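PDB 5DFY: histidine kinase from Synechocystis sp., which probably senses light through the bilin-binding GAF domain in this chain and, as a whole protein, probably phosphorylates a histidine residue with ATP. Local coordinates for residues A[166-171]-A[183-188]. Sequence-based numbering, arbitrary orientation.
Sequences LGAYQN and HLLHQI. With CYC (phycocyanobilin), chain B.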
loop_
_atom_site.group_PDB
_atom_site.type_symbol
_atom_site.label_atom_id
_atom_site.label_comp_id
_atom_site.label_asym_id
_atom_site.label_seq_id
_atom_site.Cartn_x
_atom_site.Cartn_y
_atom_site.Cartn_z
ATOM N N LEU A 166 3.025 -2.404 15.453
ATOM C CA LEU A 166 2.471 -1.354 16.312
ATOM C C LEU A 166 1.917 -2.031 17.557
ATOM O O LEU A 166 1.034 -2.873 17.464
ATOM C CB LEU A 166 1.377 -0.581 15.567
ATOM C CG LEU A 166 0.680 0.536 16.351
ATOM C CD1 LEU A 166 1.642 1.615 16.785
ATOM C CD2 LEU A 166 -0.403 1.142 15.487
ATOM N N GLY A 167 2.493 -1.716 18.721
ATOM C CA GLY A 167 2.089 -2.341 19.968
ATOM C C GLY A 167 1.465 -1.379 20.955
ATOM O O GLY A 167 1.915 -0.255 21.093
ATOM N N ALA A 168 0.428 -1.849 21.626
ATOM C CA ALA A 168 -0.220 -1.153 22.730
ATOM C C ALA A 168 -0.058 -2.016 23.993
ATOM O O ALA A 168 -0.280 -3.228 23.960
ATOM C CB ALA A 168 -1.667 -0.904 22.425
ATOM N N TYR A 169 0.327 -1.378 25.102
ATOM C CA TYR A 169 0.757 -2.094 26.308
ATOM C C TYR A 169 0.098 -1.548 27.547
ATOM O O TYR A 169 -0.059 -0.341 27.694
ATOM C CB TYR A 169 2.275 -2.004 26.470
ATOM C CG TYR A 169 2.995 -2.436 25.218
ATOM C CD1 TYR A 169 3.230 -3.775 24.967
ATOM C CD2 TYR A 169 3.379 -1.512 24.264
ATOM C CE1 TYR A 169 3.867 -4.184 23.796
ATOM C CE2 TYR A 169 4.015 -1.903 23.106
ATOM C CZ TYR A 169 4.258 -3.241 22.882
ATOM O OH TYR A 169 4.877 -3.608 21.709
ATOM N N GLN A 170 -0.298 -2.466 28.427
ATOM C CA GLN A 170 -0.718 -2.123 29.780
ATOM C C GLN A 170 0.394 -2.562 30.698
ATOM O O GLN A 170 0.869 -3.682 30.599
ATOM C CB GLN A 170 -2.047 -2.799 30.146
ATOM C CG GLN A 170 -2.950 -1.958 31.031
ATOM C CD GLN A 170 -3.591 -0.797 30.289
ATOM O OE1 GLN A 170 -3.551 -0.734 29.064
ATOM N NE2 GLN A 170 -4.190 0.120 31.023
ATOM N N ASN A 171 0.783 -1.678 31.610
ATOM C CA ASN A 171 1.991 -1.867 32.408
ATOM C C ASN A 171 1.778 -2.354 33.828
ATOM O O ASN A 171 2.655 -3.015 34.380
ATOM C CB ASN A 171 2.759 -0.565 32.500
ATOM C CG ASN A 171 3.495 -0.226 31.239
ATOM O OD1 ASN A 171 3.075 -0.594 30.140
ATOM N ND2 ASN A 171 4.612 0.459 31.384
ATOM N N HIS A 183 -9.774 -4.637 16.504
ATOM C CA HIS A 183 -10.138 -4.211 15.149
ATOM C C HIS A 183 -9.696 -2.780 14.880
ATOM O O HIS A 183 -9.262 -2.448 13.776
ATOM C CB HIS A 183 -11.641 -4.321 14.941
ATOM C CG HIS A 183 -12.167 -5.688 15.212
ATOM N ND1 HIS A 183 -13.463 -5.926 15.634
ATOM C CD2 HIS A 183 -11.563 -6.889 15.149
ATOM C CE1 HIS A 183 -13.626 -7.224 15.806
ATOM N NE2 HIS A 183 -12.488 -7.831 15.526
ATOM N N LEU A 184 -9.822 -1.928 15.894
ATOM C CA LEU A 184 -9.444 -0.532 15.762
ATOM C C LEU A 184 -7.934 -0.392 15.568
ATOM O O LEU A 184 -7.477 0.312 14.677
ATOM C CB LEU A 184 -9.893 0.264 16.996
ATOM C CG LEU A 184 -9.381 1.704 17.038
ATOM C CD1 LEU A 184 -9.926 2.548 15.894
ATOM C CD2 LEU A 184 -9.758 2.296 18.375
ATOM N N LEU A 185 -7.150 -1.063 16.401
ATOM C CA LEU A 185 -5.700 -0.915 16.299
ATOM C C LEU A 185 -5.208 -1.457 14.959
ATOM O O LEU A 185 -4.296 -0.902 14.344
ATOM C CB LEU A 185 -4.986 -1.601 17.461
ATOM C CG LEU A 185 -3.500 -1.259 17.553
ATOM C CD1 LEU A 185 -3.288 0.221 17.738
ATOM C CD2 LEU A 185 -2.871 -2.019 18.696
ATOM N N HIS A 186 -5.839 -2.531 14.497
ATOM C CA HIS A 186 -5.521 -3.106 13.191
ATOM C C HIS A 186 -5.660 -2.040 12.090
ATOM O O HIS A 186 -4.786 -1.910 11.231
ATOM C CB HIS A 186 -6.441 -4.303 12.895
ATOM C CG HIS A 186 -6.086 -5.034 11.634
ATOM N ND1 HIS A 186 -5.400 -6.222 11.627
ATOM C CD2 HIS A 186 -6.335 -4.727 10.339
ATOM C CE1 HIS A 186 -5.201 -6.607 10.370
ATOM N NE2 HIS A 186 -5.772 -5.729 9.576
ATOM N N GLN A 187 -6.734 -1.255 12.139
ATOM C CA GLN A 187 -6.924 -0.209 11.133
ATOM C C GLN A 187 -5.995 0.997 11.333
ATOM O O GLN A 187 -5.547 1.598 10.358
ATOM C CB GLN A 187 -8.374 0.266 11.106
ATOM C CG GLN A 187 -9.364 -0.791 10.607
ATOM C CD GLN A 187 -8.940 -1.407 9.289
ATOM O OE1 GLN A 187 -8.427 -0.726 8.393
ATOM N NE2 GLN A 187 -9.112 -2.717 9.176
ATOM N N ILE A 188 -5.734 1.373 12.582
ATOM C CA ILE A 188 -4.781 2.454 12.827
ATOM C C ILE A 188 -3.423 2.078 12.229
ATOM O O ILE A 188 -2.724 2.910 11.625
ATOM C CB ILE A 188 -4.657 2.762 14.347
ATOM C CG1 ILE A 188 -5.955 3.387 14.828
ATOM C CG2 ILE A 188 -3.478 3.705 14.627
ATOM C CD1 ILE A 188 -6.039 3.580 16.301
HETATM C CHA CYC B . 6.798 -14.706 20.208
HETATM N NA CYC B . 7.688 -12.330 20.326
HETATM C C1A CYC B . 6.705 -13.381 20.024
HETATM C C2A CYC B . 5.500 -12.684 19.460
HETATM C C3A CYC B . 5.750 -11.262 19.427
HETATM C C4A CYC B . 7.099 -11.046 19.975
HETATM C CMA CYC B . 4.781 -10.232 18.908
HETATM C CAA CYC B . 4.271 -13.410 18.942
HETATM C CBA CYC B . 4.720 -13.827 17.524
HETATM C CGA CYC B . 3.740 -14.682 16.721
HETATM O O1A CYC B . 2.782 -15.229 17.310
HETATM O O2A CYC B . 3.895 -14.872 15.465
HETATM C CHB CYC B . 7.895 -9.795 20.118
HETATM N NB CYC B . 6.052 -8.272 20.879
HETATM C C1B CYC B . 7.378 -8.589 20.280
HETATM C C2B CYC B . 8.038 -7.327 19.925
HETATM C C3B CYC B . 7.196 -6.265 20.279
HETATM C C4B CYC B . 5.961 -6.794 20.899
HETATM C CMB CYC B . 9.407 -7.255 19.284
HETATM C CAB CYC B . 7.479 -4.780 20.088
HETATM C CBB CYC B . 6.531 -4.197 19.051
HETATM O OB CYC B . 5.004 -6.201 21.337
HETATM N NC CYC B . 11.630 -13.483 22.515
HETATM C C1C CYC B . 12.473 -12.860 23.173
HETATM C C2C CYC B . 13.736 -13.930 23.635
HETATM C C3C CYC B . 13.667 -14.917 22.782
HETATM C C4C CYC B . 12.098 -14.955 22.387
HETATM C CMC CYC B . 15.104 -13.160 23.720
HETATM C CAC CYC B . 14.162 -16.387 23.275
HETATM C CBC CYC B . 15.671 -16.387 23.347
HETATM O OC CYC B . 12.447 -11.680 23.465
HETATM C CHD CYC B . 11.431 -16.025 21.930
HETATM N ND CYC B . 9.278 -14.900 21.066
HETATM C C1D CYC B . 10.008 -15.984 21.474
HETATM C C2D CYC B . 9.229 -17.103 21.417
HETATM C C3D CYC B . 8.008 -16.729 20.960
HETATM C C4D CYC B . 8.044 -15.355 20.739
HETATM C CMD CYC B . 9.720 -18.494 21.794
HETATM C CAD CYC B . 6.824 -17.634 20.729
HETATM C CBD CYC B . 5.853 -17.555 21.889
HETATM C CGD CYC B . 6.498 -18.127 23.139
HETATM O O1D CYC B . 6.832 -17.381 24.098
HETATM O O2D CYC B . 6.718 -19.366 23.237
#
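In this bilin-binding GAF domain the central antiparallel sheet has a helical layer on one face and the chromophore on the other, and the contact of L166, A168, L185 and I188 joins strand 161-170 to helix 179-203 on the helical side. The N-to-C directions of segments 166-170 and 183-188 are 143° apart, so the helix crosses the strand in a roughly antiparallel sense, with the axes 9.6 Å apart at closest approach, and the two meet through apolar side chains, without a hydrogen bond. L185 stands over the strand with its two methyls divided between alternate residues: CD1 lies 3.8 Å from L166 CD2, and CD2 lies 4.1 Å from A168 CB. With L185 CG anti to its own N (chi1 -169°), the isobutyl group extends from the helix and its fork spans both residues. The same L166 CD2 also meets I188 CG2 at 4.1 Å, one helical turn further on, so this single methyl touches two helix residues.

Alternation along the strand sends Y169 to the opposite face, where its hydroxyl donates a 2.6 Å hydrogen bond from OH to the OB carbonyl oxygen of phycocyanobilin. OB lies in the plane of the phenol ring, at its edge. A phenylalanine in place of Y169 would probably keep the ring but leave OB without this donor, making that end of the bilin less firmly fixed. G167 leaves room for the phenol, since a CB there would run into Y169 OH.

On the sheet, backbone hydrogen bonds tie L166 to V154 and A168 to L152 on strand 150-158, and G167 to L72 on strand 70-76. L185 also packs on L152 and V154, while V62 of helix 50-66 touches both L185 and I188, and L66 covers A168, so the two long helices share this buried layer against the sheet.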